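Local structure of epidermin leader peptide processing serine protease EpiP (Staphylococcus aureus subsp. aureus, 3QFH) at residues D116-H121 and A195-F200; K271-A276 and D407-L412; A394-I397 and H401-K404. The protein is a subtilisin-like serine endopeptidase that probably removes the leader peptide from the precursor of the lantibiotic epidermin. One frame throughout, in Å; residues are numbered along the deposited sequence.

Overall arrangement
The three contacts lie around helix 382-400 of the subtilisin-like domain. Contact 1 comes first along the chain, then contact 2 opens, and contact 3 falls within the span between the two segments of contact 2. Contact 3 is the middle member. Its centre is about 12 Å from that of contact 1 and about 9 Å from that of contact 2, and it touches both. Contacts 1 and 2 have centres about 17 Å apart and do not touch. Contact 2 reaches the parallel sheet through strand 273-277. Helix 382-400 begins near Ser383, probably the nucleophile of a triad with His177 and Asp130, and the contacts gather toward its far end.

Contact 1 of 3, residues D116-H121 and A195-F200. With SO4 (sulfate ion), chain N.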
ATOM      1  N   ASP A 116     -10.699  24.728   1.104  1.00 34.11           N
ATOM      2  CA  ASP A 116     -11.017  25.856   1.995  1.00 37.13           C
ATOM      3  C   ASP A 116     -11.627  25.381   3.318  1.00 36.67           C
ATOM      4  O   ASP A 116     -11.852  26.177   4.210  1.00 38.11           O
ATOM      5  CB  ASP A 116     -11.940  26.855   1.293  1.00 38.54           C
ATOM      6  CG  ASP A 116     -11.276  27.491   0.073  1.00 42.60           C
ATOM      7  OD1 ASP A 116     -10.118  27.951   0.200  1.00 46.30           O
ATOM      8  OD2 ASP A 116     -11.903  27.526  -1.009  1.00 46.96           O
ATOM      9  N   ASP A 117     -11.870  24.077   3.430  1.00 36.37           N
ATOM     10  CA  ASP A 117     -12.456  23.464   4.622  1.00 37.27           C
ATOM     11  C   ASP A 117     -11.453  22.548   5.341  1.00 36.12           C
ATOM     12  O   ASP A 117     -11.850  21.719   6.149  1.00 36.04           O
ATOM     13  CB  ASP A 117     -13.674  22.627   4.201  1.00 37.48           C
ATOM     14  CG  ASP A 117     -14.724  23.454   3.447  1.00 41.21           C
ATOM     15  OD1 ASP A 117     -14.983  24.591   3.873  1.00 46.43           O
ATOM     16  OD2 ASP A 117     -15.291  22.968   2.443  1.00 42.64           O
ATOM     17  N   LEU A 118     -10.163  22.672   5.035  1.00 34.94           N
ATOM     18  CA  LEU A 118      -9.150  21.821   5.675  1.00 34.53           C
ATOM     19  C   LEU A 118      -9.045  22.131   7.166  1.00 34.77           C
ATOM     20  O   LEU A 118      -9.327  23.248   7.567  1.00 35.07           O
ATOM     21  CB  LEU A 118      -7.775  22.030   5.051  1.00 33.98           C
ATOM     22  CG  LEU A 118      -7.581  21.572   3.603  1.00 32.82           C
ATOM     23  CD1 LEU A 118      -6.219  22.024   3.095  1.00 31.95           C
ATOM     24  CD2 LEU A 118      -7.733  20.078   3.490  1.00 31.09           C
ATOM     25  N   PRO A 119      -8.637  21.140   7.982  1.00 34.35           N
ATOM     26  CA  PRO A 119      -8.455  21.403   9.405  1.00 36.64           C
ATOM     27  C   PRO A 119      -7.408  22.504   9.566  1.00 37.69           C
ATOM     28  O   PRO A 119      -6.564  22.670   8.695  1.00 35.68           O
ATOM     29  CB  PRO A 119      -7.909  20.076   9.961  1.00 35.73           C
ATOM     30  CG  PRO A 119      -8.150  19.064   8.921  1.00 35.42           C
ATOM     31  CD  PRO A 119      -8.271  19.760   7.619  1.00 33.86           C
ATOM     32  N   LYS A 120      -7.455  23.236  10.666  1.00 39.63           N
ATOM     33  CA  LYS A 120      -6.501  24.317  10.890  1.00 41.98           C
ATOM     34  C   LYS A 120      -5.121  23.725  11.226  1.00 41.47           C
ATOM     35  O   LYS A 120      -4.102  24.308  10.876  1.00 42.44           O
ATOM     36  CB  LYS A 120      -6.993  25.241  12.011  1.00 43.66           C
ATOM     37  CG  LYS A 120      -6.716  26.708  11.762  1.00 48.63           C
ATOM     38  CD  LYS A 120      -7.470  27.187  10.474  1.00 53.98           C
ATOM     39  CE  LYS A 120      -7.266  28.673  10.206  1.00 56.57           C
ATOM     40  NZ  LYS A 120      -7.770  29.513  11.331  1.00 58.20           N
ATOM     41  N   HIS A 121      -5.102  22.563  11.882  1.00 41.03           N
ATOM     42  CA  HIS A 121      -3.853  21.863  12.242  1.00 41.42           C
ATOM     43  C   HIS A 121      -3.826  20.455  11.629  1.00 39.50           C
ATOM     44  O   HIS A 121      -4.712  19.655  11.879  1.00 41.19           O
ATOM     45  CB  HIS A 121      -3.707  21.770  13.757  1.00 42.26           C
ATOM     46  CG  HIS A 121      -3.747  23.100  14.450  1.00 45.98           C
ATOM     47  ND1 HIS A 121      -2.668  23.963  14.476  1.00 48.92           N
ATOM     48  CD2 HIS A 121      -4.734  23.716  15.143  1.00 49.13           C
ATOM     49  CE1 HIS A 121      -2.991  25.052  15.152  1.00 48.86           C
ATOM     50  NE2 HIS A 121      -4.237  24.925  15.571  1.00 49.86           N
ATOM     51  N   ALA A 195      -4.086  15.776   0.836  1.00 22.95           N
ATOM     52  CA  ALA A 195      -3.786  16.318   2.154  1.00 23.38           C
ATOM     53  C   ALA A 195      -2.510  17.153   2.094  1.00 24.12           C
ATOM     54  O   ALA A 195      -1.470  16.730   2.596  1.00 24.66           O
ATOM     55  CB  ALA A 195      -3.627  15.132   3.179  1.00 21.81           C
ATOM     56  N   PRO A 196      -2.588  18.360   1.505  1.00 24.09           N
ATOM     57  CA  PRO A 196      -1.417  19.202   1.257  1.00 24.70           C
ATOM     58  C   PRO A 196      -0.661  19.787   2.446  1.00 26.40           C
ATOM     59  O   PRO A 196       0.437  20.305   2.244  1.00 25.54           O
ATOM     60  CB  PRO A 196      -1.973  20.339   0.385  1.00 26.40           C
ATOM     61  CG  PRO A 196      -3.429  20.345   0.621  1.00 26.04           C
ATOM     62  CD  PRO A 196      -3.829  18.961   0.990  1.00 25.78           C
ATOM     63  N   ASN A 197      -1.227  19.709   3.653  1.00 27.40           N
ATOM     64  CA  ASN A 197      -0.567  20.233   4.853  1.00 29.17           C
ATOM     65  C   ASN A 197      -0.100  19.139   5.822  1.00 27.58           C
ATOM     66  O   ASN A 197       0.486  19.431   6.843  1.00 29.21           O
ATOM     67  CB  ASN A 197      -1.507  21.201   5.572  1.00 30.82           C
ATOM     68  CG  ASN A 197      -1.970  22.357   4.673  1.00 32.93           C
ATOM     69  OD1 ASN A 197      -1.257  22.790   3.770  1.00 33.45           O
ATOM     70  ND2 ASN A 197      -3.178  22.847   4.927  1.00 35.51           N
ATOM     71  N   ASN A 198      -0.367  17.884   5.496  1.00 26.79           N
ATOM     72  CA  ASN A 198       0.071  16.761   6.318  1.00 26.25           C
ATOM     73  C   ASN A 198       1.455  16.271   5.921  1.00 25.26           C
ATOM     74  O   ASN A 198       1.821  16.257   4.738  1.00 24.26           O
ATOM     75  CB  ASN A 198      -0.907  15.565   6.227  1.00 24.17           C
ATOM     76  CG  ASN A 198      -2.235  15.837   6.914  1.00 27.82           C
ATOM     77  OD1 ASN A 198      -3.102  16.512   6.366  1.00 29.47           O
ATOM     78  ND2 ASN A 198      -2.405  15.288   8.120  1.00 28.01           N
ATOM     79  N   LYS A 199       2.218  15.844   6.912  1.00 25.22           N
ATOM     80  CA  LYS A 199       3.528  15.274   6.655  1.00 25.02           C
ATOM     81  C   LYS A 199       3.325  13.816   6.280  1.00 25.72           C
ATOM     82  O   LYS A 199       2.375  13.163   6.759  1.00 26.64           O
ATOM     83  CB  LYS A 199       4.424  15.327   7.890  1.00 26.04           C
ATOM     84  CG  LYS A 199       4.594  16.693   8.535  1.00 30.56           C
ATOM     85  CD  LYS A 199       5.155  17.713   7.564  1.00 36.92           C
ATOM     86  CE  LYS A 199       5.264  19.086   8.227  1.00 40.70           C
ATOM     87  NZ  LYS A 199       5.737  20.158   7.305  1.00 42.46           N
ATOM     88  N   PHE A 200       4.194  13.314   5.408  1.00 24.46           N
ATOM     89  CA  PHE A 200       4.180  11.927   5.038  1.00 24.39           C
ATOM     90  C   PHE A 200       5.538  11.352   5.394  1.00 25.59           C
ATOM     91  O   PHE A 200       6.556  12.070   5.472  1.00 24.66           O
ATOM     92  CB  PHE A 200       3.828  11.713   3.562  1.00 24.70           C
ATOM     93  CG  PHE A 200       4.927  12.066   2.600  1.00 26.23           C
ATOM     94  CD1 PHE A 200       5.774  11.082   2.110  1.00 26.96           C
ATOM     95  CD2 PHE A 200       5.101  13.373   2.170  1.00 28.27           C
ATOM     96  CE1 PHE A 200       6.772  11.395   1.218  1.00 25.88           C
ATOM     97  CE2 PHE A 200       6.097  13.693   1.263  1.00 26.57           C
ATOM     98  CZ  PHE A 200       6.938  12.710   0.798  1.00 25.64           C
TER
HETATM   99  S   SO4 N 460      -8.479  22.648  13.977  0.75 63.64           S
HETATM  100  O1  SO4 N 460      -7.330  21.794  13.659  0.75 57.92           O
HETATM  101  O2  SO4 N 460      -9.246  22.956  12.765  0.75 63.36           O
HETATM  102  O3  SO4 N 460      -9.365  21.979  14.923  0.75 63.19           O
HETATM  103  O4  SO4 N 460      -8.007  23.889  14.580  0.75 65.34           O
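Leu118 meets Pro196 and Asn197 across two loops. One apolar approach and one to an amide side chain make up the direct contact. The branch that does it is CD1 of Leu118. It lies 4.1 Å from Pro196 CG, the two side chains crossing at a slant, and close to the end of the Asn197 side chain. CG of Leu118 stands anti to the carbonyl carbon, with chi1 -67°, and chi2 near 180° then extends CD1 toward the other loop. No hydrogen bond joins the two segments.

The backbone of 195-198 is a type I beta turn. A weak bond of 3.3 Å from Asn198 N to Ala195 O spans it. Within the turn, Asn197 CB points toward segment 116-121, while Pro196 offers its CG.

The backbone amides of Lys120 and His121 bind a sulfate ion, probably from the crystallisation liquor. Lys120 N gives a nearly straight bond to sulfate O2 at 2.8 Å. His121 N gives a more bent one to sulfate O1 at 3.0 Å, with an angle of 146° at the hydrogen. The His121 ring adds a close approach, with CD2 3.3 Å from sulfate O4.

Other residues tie the loops to the fold. Leu118 CD2 packs on Leu395 of helix 382-400, and the carbonyl of Asp117 accepts a bond from Lys399. Asn198 ND2 bonds to Thr124 O and to Asp398. The contact thus sits beside helix 382-400, between the loop that leads into strand 126-130 and the loop that joins helix 177-186 to strand 200-204.

Contact 2 of 3, residues K271-A276 and D407-L412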
ATOM      1  N   LYS A 271      -3.499   1.684  16.882  1.00 31.50           N
ATOM      2  CA  LYS A 271      -4.408   2.748  16.456  1.00 32.17           C
ATOM      3  C   LYS A 271      -4.020   3.343  15.107  1.00 31.54           C
ATOM      4  O   LYS A 271      -4.141   4.558  14.924  1.00 31.79           O
ATOM      5  CB  LYS A 271      -4.498   3.887  17.493  1.00 33.82           C
ATOM      6  CG  LYS A 271      -4.785   3.448  18.932  1.00 38.30           C
ATOM      7  CD  LYS A 271      -6.122   2.778  19.063  1.00 41.14           C
ATOM      8  CE  LYS A 271      -6.427   2.440  20.532  1.00 44.88           C
ATOM      9  NZ  LYS A 271      -7.758   1.815  20.674  1.00 46.05           N
ATOM     10  N   SER A 272      -3.520   2.509  14.190  1.00 28.79           N
ATOM     11  CA  SER A 272      -3.221   2.944  12.839  1.00 30.27           C
ATOM     12  C   SER A 272      -4.185   2.217  11.921  1.00 30.42           C
ATOM     13  O   SER A 272      -4.590   1.081  12.210  1.00 32.06           O
ATOM     14  CB  SER A 272      -1.799   2.622  12.405  1.00 30.09           C
ATOM     15  OG  SER A 272      -0.848   3.340  13.159  1.00 32.71           O
ATOM     16  N   ILE A 273      -4.575   2.894  10.852  1.00 28.41           N
ATOM     17  CA  ILE A 273      -5.452   2.337   9.834  1.00 28.35           C
ATOM     18  C   ILE A 273      -4.560   1.953   8.660  1.00 27.69           C
ATOM     19  O   ILE A 273      -3.684   2.741   8.261  1.00 24.90           O
ATOM     20  CB  ILE A 273      -6.457   3.424   9.298  1.00 28.35           C
ATOM     21  CG1 ILE A 273      -7.192   4.122  10.442  1.00 29.40           C
ATOM     22  CG2 ILE A 273      -7.432   2.818   8.294  1.00 28.60           C
ATOM     23  CD1 ILE A 273      -8.031   5.320   9.984  1.00 27.92           C
ATOM     24  N   VAL A 274      -4.804   0.774   8.086  1.00 27.89           N
ATOM     25  CA  VAL A 274      -4.079   0.293   6.923  1.00 26.42           C
ATOM     26  C   VAL A 274      -4.995   0.375   5.695  1.00 25.63           C
ATOM     27  O   VAL A 274      -6.107  -0.187   5.682  1.00 26.75           O
ATOM     28  CB  VAL A 274      -3.597  -1.165   7.127  1.00 28.70           C
ATOM     29  CG1 VAL A 274      -2.973  -1.731   5.819  1.00 28.82           C
ATOM     30  CG2 VAL A 274      -2.596  -1.262   8.281  1.00 27.00           C
ATOM     31  N   VAL A 275      -4.534   1.096   4.678  1.00 24.19           N
ATOM     32  CA  VAL A 275      -5.251   1.271   3.419  1.00 23.69           C
ATOM     33  C   VAL A 275      -4.458   0.553   2.322  1.00 23.51           C
ATOM     34  O   VAL A 275      -3.283   0.845   2.094  1.00 23.07           O
ATOM     35  CB  VAL A 275      -5.375   2.756   3.064  1.00 24.47           C
ATOM     36  CG1 VAL A 275      -6.237   2.947   1.781  1.00 23.05           C
ATOM     37  CG2 VAL A 275      -5.949   3.526   4.264  1.00 25.25           C
ATOM     38  N   ALA A 276      -5.117  -0.344   1.618  1.00 23.18           N
ATOM     39  CA  ALA A 276      -4.463  -1.162   0.648  1.00 25.03           C
ATOM     40  C   ALA A 276      -5.108  -1.034  -0.724  1.00 25.68           C
ATOM     41  O   ALA A 276      -6.322  -0.918  -0.848  1.00 25.15           O
ATOM     42  CB  ALA A 276      -4.531  -2.624   1.111  1.00 25.19           C
ATOM     43  N   ASP A 407     -11.180   4.031  13.993  1.00 34.76           N
ATOM     44  CA  ASP A 407     -12.255   3.316  13.269  1.00 35.14           C
ATOM     45  C   ASP A 407     -13.427   4.254  12.991  1.00 34.31           C
ATOM     46  O   ASP A 407     -14.153   4.053  12.017  1.00 34.02           O
ATOM     47  CB  ASP A 407     -12.755   2.067  14.019  1.00 36.92           C
ATOM     48  CG  ASP A 407     -13.872   1.298  13.244  1.00 43.91           C
ATOM     49  OD1 ASP A 407     -13.939   1.374  11.980  1.00 50.29           O
ATOM     50  OD2 ASP A 407     -14.693   0.604  13.906  1.00 53.04           O
ATOM     51  N   LYS A 408     -13.618   5.265  13.850  1.00 32.27           N
ATOM     52  CA  LYS A 408     -14.654   6.269  13.629  1.00 31.68           C
ATOM     53  C   LYS A 408     -14.354   7.055  12.355  1.00 30.26           C
ATOM     54  O   LYS A 408     -15.264   7.580  11.732  1.00 31.19           O
ATOM     55  CB  LYS A 408     -14.763   7.262  14.792  1.00 32.71           C
ATOM     56  CG  LYS A 408     -15.219   6.688  16.121  1.00 32.72           C
ATOM     57  CD  LYS A 408     -15.434   7.819  17.113  1.00 34.91           C
ATOM     58  CE  LYS A 408     -15.773   7.300  18.496  1.00 36.31           C
ATOM     59  NZ  LYS A 408     -15.896   8.402  19.458  1.00 35.01           N
ATOM     60  N   ALA A 409     -13.076   7.187  12.007  1.00 29.79           N
ATOM     61  CA  ALA A 409     -12.681   7.874  10.767  1.00 28.31           C
ATOM     62  C   ALA A 409     -13.100   7.039   9.573  1.00 27.06           C
ATOM     63  O   ALA A 409     -13.610   7.557   8.584  1.00 23.91           O
ATOM     64  CB  ALA A 409     -11.177   8.112  10.727  1.00 28.94           C
ATOM     65  N   ILE A 410     -12.873   5.737   9.672  1.00 27.28           N
ATOM     66  CA  ILE A 410     -13.256   4.813   8.602  1.00 27.32           C
ATOM     67  C   ILE A 410     -14.774   4.843   8.402  1.00 27.56           C
ATOM     68  O   ILE A 410     -15.230   4.938   7.286  1.00 25.62           O
ATOM     69  CB  ILE A 410     -12.806   3.388   8.914  1.00 28.76           C
ATOM     70  CG1 ILE A 410     -11.285   3.339   9.018  1.00 29.94           C
ATOM     71  CG2 ILE A 410     -13.288   2.415   7.847  1.00 29.83           C
ATOM     72  CD1 ILE A 410     -10.754   2.026   9.578  1.00 33.46           C
ATOM     73  N   GLU A 411     -15.548   4.802   9.491  1.00 28.51           N
ATOM     74  CA  GLU A 411     -17.010   4.827   9.376  1.00 31.00           C
ATOM     75  C   GLU A 411     -17.529   6.146   8.827  1.00 29.12           C
ATOM     76  O   GLU A 411     -18.492   6.159   8.088  1.00 27.75           O
ATOM     77  CB  GLU A 411     -17.701   4.465  10.707  1.00 32.39           C
ATOM     78  CG  GLU A 411     -17.443   2.995  11.085  1.00 40.52           C
ATOM     79  CD  GLU A 411     -17.810   2.012   9.936  1.00 46.15           C
ATOM     80  OE1 GLU A 411     -18.932   2.119   9.393  1.00 51.18           O
ATOM     81  OE2 GLU A 411     -16.980   1.142   9.581  1.00 47.92           O
ATOM     82  N   LEU A 412     -16.892   7.251   9.194  1.00 28.54           N
ATOM     83  CA  LEU A 412     -17.278   8.546   8.663  1.00 28.02           C
ATOM     84  C   LEU A 412     -16.969   8.562   7.143  1.00 28.02           C
ATOM     85  O   LEU A 412     -17.811   8.967   6.328  1.00 26.82           O
ATOM     86  CB  LEU A 412     -16.568   9.664   9.428  1.00 29.15           C
ATOM     87  CG  LEU A 412     -17.045  11.091   9.144  1.00 28.12           C
ATOM     88  CD1 LEU A 412     -16.803  11.995  10.356  1.00 29.52           C
ATOM     89  CD2 LEU A 412     -16.416  11.670   7.862  1.00 21.42           C
TER
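Ile273 and Ile410 reach toward each other tip to tip between a strand and a helix. Ile273 can be followed outward from the strand. Its CB points toward helix 406-416, and two branches leave it. CG2 is the short one. It meets the end of Ile410, with CD1 of Ile410 3.6 Å from Ile273 CG2. CG1 of Ile410 is a little farther from the same methyl of Ile273, CG2, at 4.0 Å. The other branch of Ile273 starts at CG1, which lies anti to the carbonyl carbon with chi1 -52°. The nearly straight chi2 of 172° carries CD1 on toward the helix. That tip, Ile273 CD1, comes to 3.9 Å from Ile410 CG1. It also reaches Ala409, the residue before Ile410, with Ile273 CD1 4.3 Å from Ala409 CB. Both branches meet the outer part of Ile410 from the same side.

The strand belongs to the parallel sheet of the subtilisin-like, Rossmann-type alpha/beta fold, between strands 230-233 and 314-319. Lys271, just before it, has positive phi and closes helix 254-269 with a Schellman motif, so the chain turns from that helix directly into the strand.

Side chains alternate along the strand. Val274 points away from helix 406-416, while Val275 packs on Thr386, Ser390 and Leu393 of helix 382-400. No hydrogen bond crosses between the two segments, and the side chains that meet are all apolar. The backbones stay well apart, with Ile273 CA 7.7 Å from Asp407 CA. On the helix side, the turn that carries Ala409 and Ile410 is held by its own backbone bonds. Glu411 N donates to Asp407 O at 3.0 Å, and Leu412 N donates to Lys408 O.

Contact 3 of 3, residues A394-I397 and H401-K404; sequences ALII and HLEK
Ile397 O accepts a hydrogen bond from Leu402 N where the chain leaves the C-terminal end of helix 382-400 in the subtilisin-like fold. The exit runs through a positive-phi residue. His401 is the first to leave the helical conformation, and its phi is 58°. This turns the chain back on the last turn of the helix. The bond is 3.0 Å long from Leu402 N to Ile397 O, with 155° at the hydrogen. It lies in the carbonyl plane and uses a lone pair of the oxygen.

Side chains pack beside it. Ile397 CG2 presses on Glu403, 3.4 Å from Glu403 CG and 3.7 Å from Glu403 N. That methyl stands anti to the backbone N of Ile397, which aims it at the returning chain. Leu402 CD1 lies 4.0 Å from Ile396 CG2, the two side chains crossing at a slant.

Helix 406-416 packs against these side chains. Ala409 CB touches Ile397 CG1, and Ala409 N lies against Leu402 CD1. Ile396 also packs on Leu412 and Leu413 of that helix and on Ala438 of helix 435-439.

Glu403 has further polar neighbours. Its carbonyl accepts a bond from Gln229 NE2. Its carboxylate OE2 is close to Asp398 OD1, and two like charges so near each other might raise the proton affinity of either. His401 CB points away from segment 394-397, and its ring reaches the sulfate ion bound by the amides of Lys120 and His121. CE1 is the ring atom of His401 nearest to sulfate O3.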
ATOM      1  N   ALA A 394      -6.564  10.932   6.778  1.00 25.12           N
ATOM      2  CA  ALA A 394      -5.740  11.817   7.592  1.00 25.17           C
ATOM      3  C   ALA A 394      -6.514  13.112   7.857  1.00 24.04           C
ATOM      4  O   ALA A 394      -6.513  13.642   8.985  1.00 24.45           O
ATOM      5  CB  ALA A 394      -4.395  12.105   6.921  1.00 24.75           C
ATOM      6  N   LEU A 395      -7.181  13.615   6.833  1.00 24.05           N
ATOM      7  CA  LEU A 395      -7.989  14.845   6.970  1.00 24.79           C
ATOM      8  C   LEU A 395      -9.150  14.674   7.938  1.00 24.05           C
ATOM      9  O   LEU A 395      -9.443  15.566   8.740  1.00 26.05           O
ATOM     10  CB  LEU A 395      -8.530  15.289   5.620  1.00 23.37           C
ATOM     11  CG  LEU A 395      -7.525  15.735   4.549  1.00 26.15           C
ATOM     12  CD1 LEU A 395      -8.267  16.091   3.256  1.00 24.70           C
ATOM     13  CD2 LEU A 395      -6.704  16.914   5.062  1.00 26.11           C
ATOM     14  N   ILE A 396      -9.811  13.525   7.855  1.00 24.17           N
ATOM     15  CA  ILE A 396     -10.961  13.213   8.697  1.00 25.14           C
ATOM     16  C   ILE A 396     -10.549  13.084  10.172  1.00 25.11           C
ATOM     17  O   ILE A 396     -11.213  13.609  11.067  1.00 25.12           O
ATOM     18  CB  ILE A 396     -11.665  11.937   8.201  1.00 24.77           C
ATOM     19  CG1 ILE A 396     -12.361  12.224   6.866  1.00 24.63           C
ATOM     20  CG2 ILE A 396     -12.686  11.452   9.242  1.00 24.78           C
ATOM     21  CD1 ILE A 396     -12.717  10.953   6.067  1.00 27.47           C
ATOM     22  N   ILE A 397      -9.443  12.402  10.415  1.00 25.42           N
ATOM     23  CA  ILE A 397      -8.933  12.256  11.782  1.00 26.35           C
ATOM     24  C   ILE A 397      -8.622  13.630  12.395  1.00 26.48           C
ATOM     25  O   ILE A 397      -8.957  13.911  13.567  1.00 26.74           O
ATOM     26  CB  ILE A 397      -7.685  11.340  11.817  1.00 25.58           C
ATOM     27  CG1 ILE A 397      -8.090   9.900  11.447  1.00 27.09           C
ATOM     28  CG2 ILE A 397      -7.059  11.346  13.227  1.00 27.98           C
ATOM     29  CD1 ILE A 397      -6.894   8.938  11.124  1.00 25.83           C
ATOM     30  N   HIS A 401     -11.092  15.195  15.128  1.00 32.11           N
ATOM     31  CA  HIS A 401     -10.284  14.827  16.286  1.00 32.22           C
ATOM     32  C   HIS A 401     -10.518  13.384  16.710  1.00 31.40           C
ATOM     33  O   HIS A 401     -10.834  13.116  17.874  1.00 29.97           O
ATOM     34  CB  HIS A 401     -10.582  15.773  17.451  1.00 34.97           C
ATOM     35  CG  HIS A 401     -10.586  17.212  17.060  1.00 40.28           C
ATOM     36  ND1 HIS A 401      -9.464  17.854  16.579  1.00 47.63           N
ATOM     37  CD2 HIS A 401     -11.574  18.138  17.068  1.00 44.95           C
ATOM     38  CE1 HIS A 401      -9.763  19.110  16.304  1.00 49.54           C
ATOM     39  NE2 HIS A 401     -11.036  19.309  16.595  1.00 48.39           N
ATOM     40  N   LEU A 402     -10.316  12.453  15.773  1.00 28.52           N
ATOM     41  CA  LEU A 402     -10.568  11.035  16.021  1.00 28.43           C
ATOM     42  C   LEU A 402      -9.295  10.236  16.281  1.00 28.70           C
ATOM     43  O   LEU A 402      -9.259   9.016  16.064  1.00 28.44           O
ATOM     44  CB  LEU A 402     -11.297  10.438  14.818  1.00 27.43           C
ATOM     45  CG  LEU A 402     -12.519  11.233  14.369  1.00 29.02           C
ATOM     46  CD1 LEU A 402     -13.152  10.630  13.126  1.00 29.74           C
ATOM     47  CD2 LEU A 402     -13.536  11.327  15.512  1.00 30.41           C
ATOM     48  N   GLU A 403      -8.242  10.912  16.724  1.00 27.77           N
ATOM     49  CA  GLU A 403      -6.970  10.246  16.971  1.00 30.11           C
ATOM     50  C   GLU A 403      -7.089   9.043  17.927  1.00 31.71           C
ATOM     51  O   GLU A 403      -6.482   8.000  17.670  1.00 30.51           O
ATOM     52  CB  GLU A 403      -5.926  11.277  17.399  1.00 32.64           C
ATOM     53  CG  GLU A 403      -5.505  12.162  16.183  1.00 37.99           C
ATOM     54  CD  GLU A 403      -5.351  13.666  16.473  1.00 50.20           C
ATOM     55  OE1 GLU A 403      -5.377  14.069  17.663  1.00 56.99           O
ATOM     56  OE2 GLU A 403      -5.226  14.448  15.483  1.00 53.79           O
ATOM     57  N   LYS A 404      -7.901   9.159  18.979  1.00 33.24           N
ATOM     58  CA  LYS A 404      -8.084   8.044  19.926  1.00 35.62           C
ATOM     59  C   LYS A 404      -8.971   6.911  19.372  1.00 34.25           C
ATOM     60  O   LYS A 404      -8.875   5.780  19.826  1.00 33.06           O
ATOM     61  CB  LYS A 404      -8.628   8.497  21.301  1.00 38.40           C
ATOM     62  CG  LYS A 404      -7.562   9.112  22.251  1.00 44.59           C
ATOM     63  CD  LYS A 404      -7.798  10.567  22.635  1.00 51.67           C
ATOM     64  CE  LYS A 404      -8.835  10.667  23.776  1.00 55.53           C
ATOM     65  NZ  LYS A 404      -8.962  12.041  24.380  1.00 59.87           N
TER